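Local atomic coordinates of 4-oxalocrotonate decarboxylase NahK (Pseudomonas putida, PDB entry 5D2K), a protein that catalyses the metal-assisted decarboxylation of (3E)-2-oxohex-3-enedioate to 2-oxopent-4-enoate and carbon dioxide in naphthalene degradation. Residues Thr9-Arg12 with Glu13-Leu16; Ile22-Ala25 with Glu26-His30; Glu184-Leu187 with Arg188-Gly191. The protein carries 1 engineered substitution. All blocks are in the same frame, centred on the assembly; numbering follows the deposited sequence.

Interaction 1. Residues Thr9-Arg12 with Glu13-Leu16; sequences TLTR and EQVL
T11 and Q14 clasp each other in a capping box at the start of helix 12-27. Q14 N donates to T11 OG1 at 3.1 Å; in return T11 N donates to Q14 OE1 at 3.0 Å, almost straight (169°) but reaching the amide oxygen from above its carbonyl plane. With chi1 at 66°, T11 holds OG1 between its own backbone N and carbonyl carbon, where it meets the first turn. The Q14 chain, extended beyond CG, crosses T11 obliquely, and its CG comes within 3.2 Å of T11 OG1. Next to this close-fitted box, L10 and V15 meet at about a right angle, L10 CB 4.0 Å from V15 CG2, and L10 also packs on F39 and on V50 of helix 44-60. The solvent side is looser. One water donates to both T9 O and Q14 OE1; another lies 2.6 Å from T11 OG1 and donates to E13 OE1. R12 stretches out from CG to NE, with L16 CD2 lying 4.0 Å above one face of its guanidinium, near the rim. With an alanine in place of Q14, T11 N would probably lose its side-chain acceptor and the water at T9 O its bond to the amide oxygen. The reciprocal bonds thus tie the preceding loop to the first turn: a side chain caps a helix N-H, and another returns to the cap's own backbone.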
ATOM      1  N   THR A   9      -8.394 -21.818  -8.911  1.00 19.39           N
ATOM      2  CA  THR A   9      -9.053 -22.960  -8.268  1.00 17.20           C
ATOM      3  C   THR A   9     -10.416 -22.613  -7.668  1.00 22.45           C
ATOM      4  O   THR A   9     -11.205 -23.506  -7.347  1.00 23.54           O
ATOM      5  CB  THR A   9      -8.180 -23.586  -7.144  1.00 20.55           C
ATOM      6  OG1 THR A   9      -8.043 -22.668  -6.049  1.00 21.18           O
ATOM      7  CG2 THR A   9      -6.807 -23.976  -7.669  1.00 20.68           C
ATOM      8  N   LEU A  10     -10.698 -21.325  -7.503  1.00 17.91           N
ATOM      9  CA  LEU A  10     -11.984 -20.910  -6.953  1.00 15.14           C
ATOM     10  C   LEU A  10     -13.091 -20.923  -8.001  1.00 15.52           C
ATOM     11  O   LEU A  10     -12.849 -20.680  -9.189  1.00 19.47           O
ATOM     12  CB  LEU A  10     -11.886 -19.503  -6.352  1.00 15.43           C
ATOM     13  CG  LEU A  10     -10.958 -19.292  -5.156  1.00 14.35           C
ATOM     14  CD1 LEU A  10     -10.968 -17.816  -4.770  1.00 13.95           C
ATOM     15  CD2 LEU A  10     -11.357 -20.169  -3.967  1.00 14.79           C
ATOM     16  N   THR A  11     -14.310 -21.210  -7.557  1.00 16.61           N
ATOM     17  CA  THR A  11     -15.488 -20.988  -8.382  1.00 16.57           C
ATOM     18  C   THR A  11     -15.818 -19.496  -8.346  1.00 17.03           C
ATOM     19  O   THR A  11     -15.379 -18.794  -7.427  1.00 15.67           O
ATOM     20  CB  THR A  11     -16.704 -21.781  -7.889  1.00 17.76           C
ATOM     21  OG1 THR A  11     -17.111 -21.291  -6.606  1.00 17.31           O
ATOM     22  CG2 THR A  11     -16.377 -23.268  -7.772  1.00 22.81           C
ATOM     23  N   ARG A  12     -16.591 -19.020  -9.321  1.00 16.93           N
ATOM     24  CA  ARG A  12     -17.006 -17.615  -9.326  1.00 18.46           C
ATOM     25  C   ARG A  12     -17.795 -17.271  -8.063  1.00 17.50           C
ATOM     26  O   ARG A  12     -17.580 -16.219  -7.453  1.00 15.68           O
ATOM     27  CB  ARG A  12     -17.834 -17.283 -10.572  1.00 19.08           C
ATOM     28  CG  ARG A  12     -18.402 -15.876 -10.519  1.00 21.26           C
ATOM     29  CD  ARG A  12     -19.062 -15.424 -11.808  1.00 24.88           C
ATOM     30  NE  ARG A  12     -19.705 -14.135 -11.583  1.00 24.22           N
ATOM     31  CZ  ARG A  12     -19.068 -12.971 -11.625  1.00 26.24           C
ATOM     32  NH1 ARG A  12     -17.773 -12.937 -11.908  1.00 29.23           N
ATOM     33  NH2 ARG A  12     -19.723 -11.844 -11.388  1.00 23.61           N
ATOM     34  N   GLU A  13     -18.696 -18.164  -7.662  1.00 15.63           N
ATOM     35  CA  GLU A  13     -19.460 -17.988  -6.434  1.00 15.70           C
ATOM     36  C   GLU A  13     -18.546 -17.776  -5.224  1.00 16.24           C
ATOM     37  O   GLU A  13     -18.823 -16.927  -4.369  1.00 14.64           O
ATOM     38  CB  GLU A  13     -20.368 -19.198  -6.197  1.00 19.49           C
ATOM     39  CG  GLU A  13     -21.198 -19.098  -4.933  1.00 32.23           C
ATOM     40  CD  GLU A  13     -21.242 -20.401  -4.163  1.00 46.65           C
ATOM     41  OE1 GLU A  13     -20.196 -20.801  -3.606  1.00 45.87           O
ATOM     42  OE2 GLU A  13     -22.325 -21.026  -4.119  1.00 50.64           O
ATOM     43  N   GLN A  14     -17.454 -18.538  -5.158  1.00 14.86           N
ATOM     44  CA  GLN A  14     -16.515 -18.411  -4.041  1.00 11.99           C
ATOM     45  C   GLN A  14     -15.764 -17.074  -4.079  1.00 13.55           C
ATOM     46  O   GLN A  14     -15.538 -16.451  -3.044  1.00 13.71           O
ATOM     47  CB  GLN A  14     -15.525 -19.574  -4.038  1.00 14.67           C
ATOM     48  CG  GLN A  14     -16.182 -20.885  -3.586  1.00 14.20           C
ATOM     49  CD  GLN A  14     -15.381 -22.116  -3.949  1.00 17.30           C
ATOM     50  OE1 GLN A  14     -14.408 -22.054  -4.701  1.00 18.45           O
ATOM     51  NE2 GLN A  14     -15.797 -23.258  -3.413  1.00 21.57           N
ATOM     52  N   VAL A  15     -15.363 -16.644  -5.267  1.00 13.44           N
ATOM     53  CA  VAL A  15     -14.728 -15.324  -5.394  1.00 10.00           C
ATOM     54  C   VAL A  15     -15.648 -14.224  -4.850  1.00 12.30           C
ATOM     55  O   VAL A  15     -15.226 -13.386  -4.044  1.00 12.21           O
ATOM     56  CB  VAL A  15     -14.366 -15.001  -6.865  1.00 11.80           C
ATOM     57  CG1 VAL A  15     -13.864 -13.563  -6.985  1.00 12.23           C
ATOM     58  CG2 VAL A  15     -13.308 -15.948  -7.368  1.00 14.89           C
ATOM     59  N   LEU A  16     -16.908 -14.231  -5.277  1.00 11.13           N
ATOM     60  CA  LEU A  16     -17.851 -13.201  -4.842  1.00 11.03           C
ATOM     61  C   LEU A  16     -18.090 -13.252  -3.339  1.00 13.67           C
ATOM     62  O   LEU A  16     -18.111 -12.221  -2.675  1.00 11.91           O
ATOM     63  CB  LEU A  16     -19.183 -13.338  -5.586  1.00 13.68           C
ATOM     64  CG  LEU A  16     -19.095 -13.326  -7.116  1.00 16.40           C
ATOM     65  CD1 LEU A  16     -20.488 -13.361  -7.733  1.00 16.35           C
ATOM     66  CD2 LEU A  16     -18.304 -12.144  -7.645  1.00 19.07           C
TER
HETATM   67  O   HOH W   1     -12.366 -23.916  -4.483  1.00 24.90           O
HETATM   68  O   HOH W   2     -18.875 -22.807  -5.447  1.00 27.41           O

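Interaction 2. Residues Ile22-Ala25 with Glu26-His30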
ATOM      1  N   ILE A  22     -14.181 -10.963   3.345  1.00  9.62           N
ATOM      2  CA  ILE A  22     -12.952 -10.257   3.662  1.00 10.40           C
ATOM      3  C   ILE A  22     -13.217  -8.755   3.780  1.00  7.28           C
ATOM      4  O   ILE A  22     -12.708  -8.087   4.692  1.00  9.64           O
ATOM      5  CB  ILE A  22     -11.873 -10.554   2.595  1.00  9.71           C
ATOM      6  CG1 ILE A  22     -11.473 -12.027   2.666  1.00 11.66           C
ATOM      7  CG2 ILE A  22     -10.646  -9.652   2.766  1.00 12.11           C
ATOM      8  CD1 ILE A  22     -10.526 -12.462   1.557  1.00 13.89           C
ATOM      9  N   GLU A  23     -14.025  -8.212   2.866  1.00  9.69           N
ATOM     10  CA  GLU A  23     -14.357  -6.792   2.965  1.00  8.56           C
ATOM     11  C   GLU A  23     -15.095  -6.470   4.266  1.00 10.75           C
ATOM     12  O   GLU A  23     -14.853  -5.423   4.889  1.00 10.16           O
ATOM     13  CB  GLU A  23     -15.194  -6.327   1.777  1.00  9.47           C
ATOM     14  CG  GLU A  23     -15.325  -4.804   1.827  1.00 11.30           C
ATOM     15  CD  GLU A  23     -16.297  -4.234   0.821  1.00 10.33           C
ATOM     16  OE1 GLU A  23     -17.369  -4.838   0.588  1.00 12.54           O
ATOM     17  OE2 GLU A  23     -16.002  -3.164   0.261  1.00 11.10           O
ATOM     18  N   ASN A  24     -15.989  -7.364   4.690  1.00 10.32           N
ATOM     19  CA  ASN A  24     -16.754  -7.104   5.907  1.00 11.70           C
ATOM     20  C   ASN A  24     -15.859  -7.011   7.140  1.00 10.05           C
ATOM     21  O   ASN A  24     -16.166  -6.275   8.078  1.00  9.85           O
ATOM     22  CB  ASN A  24     -17.841  -8.178   6.112  1.00  9.97           C
ATOM     23  CG  ASN A  24     -19.072  -7.915   5.283  1.00 13.67           C
ATOM     24  OD1 ASN A  24     -19.260  -6.822   4.767  1.00 14.31           O
ATOM     25  ND2 ASN A  24     -19.943  -8.914   5.184  1.00 17.15           N
ATOM     26  N   ALA A  25     -14.744  -7.737   7.141  1.00 10.06           N
ATOM     27  CA  ALA A  25     -13.798  -7.642   8.250  1.00  9.23           C
ATOM     28  C   ALA A  25     -13.208  -6.222   8.347  1.00  8.62           C
ATOM     29  O   ALA A  25     -13.029  -5.682   9.435  1.00 11.01           O
ATOM     30  CB  ALA A  25     -12.690  -8.692   8.094  1.00 11.22           C
ATOM     31  N   GLU A  26     -12.924  -5.608   7.203  1.00  9.74           N
ATOM     32  CA  GLU A  26     -12.465  -4.228   7.198  1.00 10.96           C
ATOM     33  C   GLU A  26     -13.567  -3.251   7.627  1.00  9.88           C
ATOM     34  O   GLU A  26     -13.369  -2.405   8.521  1.00 11.73           O
ATOM     35  CB  GLU A  26     -11.956  -3.866   5.800  1.00  9.58           C
ATOM     36  CG  GLU A  26     -11.507  -2.417   5.657  1.00  9.01           C
ATOM     37  CD  GLU A  26     -12.279  -1.641   4.595  1.00 10.08           C
ATOM     38  OE1 GLU A  26     -12.839  -2.253   3.654  1.00 10.92           O
ATOM     39  OE2 GLU A  26     -12.304  -0.391   4.715  1.00 13.38           O
ATOM     40  N   LEU A  27     -14.725  -3.359   6.975  1.00  8.68           N
ATOM     41  CA  LEU A  27     -15.829  -2.432   7.224  1.00  9.23           C
ATOM     42  C   LEU A  27     -16.403  -2.534   8.635  1.00 11.57           C
ATOM     43  O   LEU A  27     -16.954  -1.562   9.152  1.00 14.38           O
ATOM     44  CB  LEU A  27     -16.945  -2.665   6.206  1.00 10.39           C
ATOM     45  CG  LEU A  27     -16.536  -2.393   4.764  1.00 12.25           C
ATOM     46  CD1 LEU A  27     -17.696  -2.736   3.850  1.00 13.65           C
ATOM     47  CD2 LEU A  27     -16.144  -0.933   4.623  1.00 12.80           C
ATOM     48  N   ASN A  28     -16.276  -3.704   9.251  1.00 11.01           N
ATOM     49  CA  ASN A  28     -16.841  -3.910  10.579  1.00 11.48           C
ATOM     50  C   ASN A  28     -15.801  -4.179  11.662  1.00 12.05           C
ATOM     51  O   ASN A  28     -16.133  -4.575  12.783  1.00 12.52           O
ATOM     52  CB  ASN A  28     -17.872  -5.039  10.509  1.00 10.87           C
ATOM     53  CG  ASN A  28     -19.028  -4.689   9.590  1.00 12.73           C
ATOM     54  OD1 ASN A  28     -19.961  -3.995   9.997  1.00 15.29           O
ATOM     55  ND2 ASN A  28     -18.958  -5.133   8.339  1.00 12.14           N
ATOM     56  N   VAL A  29     -14.534  -3.922  11.325  1.00 10.27           N
ATOM     57  CA  VAL A  29     -13.441  -3.835  12.289  1.00 10.34           C
ATOM     58  C   VAL A  29     -13.291  -5.104  13.146  1.00 11.24           C
ATOM     59  O   VAL A  29     -13.429  -5.068  14.381  1.00 13.29           O
ATOM     60  CB  VAL A  29     -13.614  -2.594  13.219  1.00 12.65           C
ATOM     61  CG1 VAL A  29     -12.289  -2.235  13.869  1.00 10.87           C
ATOM     62  CG2 VAL A  29     -14.165  -1.389  12.447  1.00 12.58           C
ATOM     63  N   HIS A  30     -13.015  -6.229  12.487  1.00 10.62           N
ATOM     64  CA  HIS A  30     -12.683  -7.460  13.207  1.00  9.42           C
ATOM     65  C   HIS A  30     -11.745  -8.298  12.380  1.00 12.34           C
ATOM     66  O   HIS A  30     -11.734  -8.186  11.142  1.00 10.75           O
ATOM     67  CB  HIS A  30     -13.948  -8.261  13.556  1.00 10.54           C
ATOM     68  CG  HIS A  30     -14.712  -8.755  12.362  1.00 11.40           C
ATOM     69  ND1 HIS A  30     -14.357  -9.893  11.664  1.00 12.25           N
ATOM     70  CD2 HIS A  30     -15.821  -8.273  11.753  1.00 10.27           C
ATOM     71  CE1 HIS A  30     -15.210 -10.082  10.671  1.00 11.61           C
ATOM     72  NE2 HIS A  30     -16.112  -9.115  10.707  1.00 11.41           N
TER
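N24 O is gripped by two donors of N28. The side-chain ND2 of N28 reaches it at 3.0 Å in the carbonyl plane, on a lone pair, while N28 N lies 2.8 Å from N24 O and is tilted from that plane. N28 CG sits beside its own backbone N (chi1 -62°), which folds the amide back over the last turn, alongside the N24 side chain with the two amide planes 79° apart. The chain then leaves the helix through a Schellman motif: V29 takes positive phi, H30 N donates to A25 O at 3.1 Å, and V29 N makes a weak bond to E26 O. The H30 ring swings back in a CH-pi contact, one face over A25 CA, which lies 3.8 Å from the ring centroid. On another side of the helix, L27 CD1 rests against E23 CD at 3.7 Å. L27 belongs to a magnesium site seen in this protein but unoccupied in this chain. E23 and E26 both form salt bridges with K58 of helix 44-60, and E26 bonds Y94. E23 adds salt bridges to R57 of that helix and R61 just after it, so charge pins the helix end, while I22 packs on V50 and I54.

Interaction 3. Residues Glu184-Leu187 with Arg188-Gly191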
ATOM      1  N   GLU A 184      13.599  17.464  -9.199  1.00 19.13           N
ATOM      2  CA  GLU A 184      14.084  18.146  -7.995  1.00 21.54           C
ATOM      3  C   GLU A 184      14.389  17.206  -6.830  1.00 23.52           C
ATOM      4  O   GLU A 184      14.935  17.628  -5.809  1.00 21.28           O
ATOM      5  CB  GLU A 184      13.055  19.159  -7.493  1.00 22.14           C
ATOM      6  CG  GLU A 184      12.626  20.229  -8.466  1.00 25.63           C
ATOM      7  CD  GLU A 184      11.528  21.091  -7.863  1.00 35.43           C
ATOM      8  OE1 GLU A 184      10.359  20.973  -8.290  1.00 33.57           O
ATOM      9  OE2 GLU A 184      11.835  21.866  -6.936  1.00 37.63           O
ATOM     10  N   VAL A 185      13.995  15.947  -6.962  1.00 16.03           N
ATOM     11  CA  VAL A 185      14.076  14.988  -5.862  0.72 17.56           C
ATOM     12  C   VAL A 185      14.774  13.696  -6.286  1.00 18.89           C
ATOM     13  O   VAL A 185      14.351  13.037  -7.243  1.00 24.20           O
ATOM     14  CB  VAL A 185      12.672  14.619  -5.320  0.72 17.66           C
ATOM     15  CG1 VAL A 185      12.796  13.822  -4.016  0.72 19.44           C
ATOM     16  CG2 VAL A 185      11.814  15.871  -5.112  0.72 17.98           C
ATOM     17  N   ASP A 186      15.823  13.325  -5.566  1.00 14.88           N
ATOM     18  CA  ASP A 186      16.492  12.052  -5.801  1.00 12.69           C
ATOM     19  C   ASP A 186      15.801  10.984  -4.961  1.00 13.83           C
ATOM     20  O   ASP A 186      16.004  10.913  -3.749  1.00 14.95           O
ATOM     21  CB  ASP A 186      17.979  12.155  -5.449  1.00 13.23           C
ATOM     22  CG  ASP A 186      18.772  10.908  -5.834  1.00 15.85           C
ATOM     23  OD1 ASP A 186      18.236   9.783  -5.757  1.00 15.94           O
ATOM     24  OD2 ASP A 186      19.957  11.057  -6.211  1.00 19.41           O
ATOM     25  N   LEU A 187      14.972  10.163  -5.594  1.00 11.94           N
ATOM     26  CA  LEU A 187      14.205   9.171  -4.841  1.00 11.68           C
ATOM     27  C   LEU A 187      15.066   8.030  -4.322  1.00 13.19           C
ATOM     28  O   LEU A 187      14.661   7.318  -3.402  1.00 13.70           O
ATOM     29  CB  LEU A 187      13.073   8.606  -5.701  1.00 10.77           C
ATOM     30  CG  LEU A 187      12.026   9.644  -6.104  1.00 11.08           C
ATOM     31  CD1 LEU A 187      10.929   8.988  -6.939  1.00 15.50           C
ATOM     32  CD2 LEU A 187      11.436  10.342  -4.871  1.00 16.40           C
ATOM     33  N   ARG A 188      16.246   7.848  -4.909  1.00 12.56           N
ATOM     34  CA  ARG A 188      17.136   6.777  -4.459  1.00 11.11           C
ATOM     35  C   ARG A 188      17.807   7.135  -3.136  1.00 11.42           C
ATOM     36  O   ARG A 188      17.934   6.287  -2.239  1.00 13.72           O
ATOM     37  CB  ARG A 188      18.201   6.479  -5.525  1.00 13.58           C
ATOM     38  CG  ARG A 188      19.106   5.307  -5.166  1.00 15.24           C
ATOM     39  CD  ARG A 188      20.186   5.102  -6.229  1.00 15.33           C
ATOM     40  NE  ARG A 188      21.102   6.235  -6.320  1.00 14.86           N
ATOM     41  CZ  ARG A 188      22.274   6.302  -5.694  1.00 18.43           C
ATOM     42  NH1 ARG A 188      22.664   5.312  -4.903  1.00 18.49           N
ATOM     43  NH2 ARG A 188      23.053   7.362  -5.852  1.00 18.47           N
ATOM     44  N   THR A 189      18.214   8.394  -3.009  1.00 12.62           N
ATOM     45  CA  THR A 189      18.963   8.818  -1.835  1.00 11.39           C
ATOM     46  C   THR A 189      18.109   9.565  -0.810  1.00 12.76           C
ATOM     47  O   THR A 189      18.617  10.009   0.211  1.00 12.19           O
ATOM     48  CB  THR A 189      20.164   9.708  -2.228  1.00 12.20           C
ATOM     49  OG1 THR A 189      19.701  10.933  -2.816  1.00 14.35           O
ATOM     50  CG2 THR A 189      21.067   8.969  -3.224  1.00 15.46           C
ATOM     51  N   LEU A 190      16.812   9.684  -1.087  1.00 11.71           N
ATOM     52  CA  LEU A 190      15.881  10.365  -0.187  1.00 11.47           C
ATOM     53  C   LEU A 190      15.889   9.735   1.192  1.00 11.10           C
ATOM     54  O   LEU A 190      15.533   8.573   1.332  1.00 10.54           O
ATOM     55  CB  LEU A 190      14.464  10.317  -0.765  1.00 11.09           C
ATOM     56  CG  LEU A 190      13.368  10.969   0.080  1.00 12.54           C
ATOM     57  CD1 LEU A 190      13.591  12.468   0.191  1.00 13.55           C
ATOM     58  CD2 LEU A 190      12.002  10.666  -0.528  1.00 15.12           C
ATOM     59  N   GLY A 191      16.319  10.487   2.201  1.00 10.32           N
ATOM     60  CA  GLY A 191      16.309   9.982   3.564  1.00 12.04           C
ATOM     61  C   GLY A 191      14.980  10.220   4.250  1.00 11.37           C
ATOM     62  O   GLY A 191      14.355  11.267   4.070  1.00 13.23           O
TER
HETATM   63  O   HOH W   3      22.636  10.626  -6.395  1.00 30.37           O
HETATM   64  O   HOH W   4      21.338  12.793  -4.339  1.00 35.57           O
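D186 OD1 collects the backbone N-H groups of the residues two and three further on: T189 N at 3.1 Å, approaching from above the carboxylate plane, and R188 N at 2.9 Å in a bent, weak bond. A chi1 of -173° turns D186 CG away from the backbone N and carries the carboxylate over the turn, where the side chain crosses that of T189 at about a right angle. The other oxygen, OD2, accepts from two waters, one 2.9 Å from T189 OG1, the other weakly linked to R188 NH2. R188 bends at chi3, bringing NE to 4.6 Å from D186 OD1, where opposite charges may attract although no N-H points at the oxygen. Beneath, L187 CD2 and L190 CD2 approach to 4.4 Å, both residues pack on I117 of strand 112-121, and V185 and L187 rest on V142 of strand 139-149. L187 O is buried without a polar partner. Beyond the turn, L190 pairs through its backbone with G206, and G191 N bonds Q259 OE1. The arrangement resembles an Asx turn, its defining bond from R188 N weak and backed by T189 N, leading the chain into strand 191-196 of the five-stranded sheet in the fumarylacetoacetate hydrolase-like fold.

Interactions 1 and 2 mark the two ends of one element, helix 12-27: the first caps its start, the second closes it, with centres 19 Å apart and nearest atoms about 7 Å apart. Both flank helix 44-60, so the N-terminal helix is fixed at each end against the same neighbour. Interaction 3 comes much later in the chain, on the opposite side of the chain's centre, its centre 43 Å from that of interaction 1 and 37 Å from that of interaction 2. It turns the chain from a loop into strand 191-196. Together they delimit a helix and a strand; interaction 3 also packs on strands 112-121 and 139-149, bearers of the magnesium ligands E114, E116 and E147.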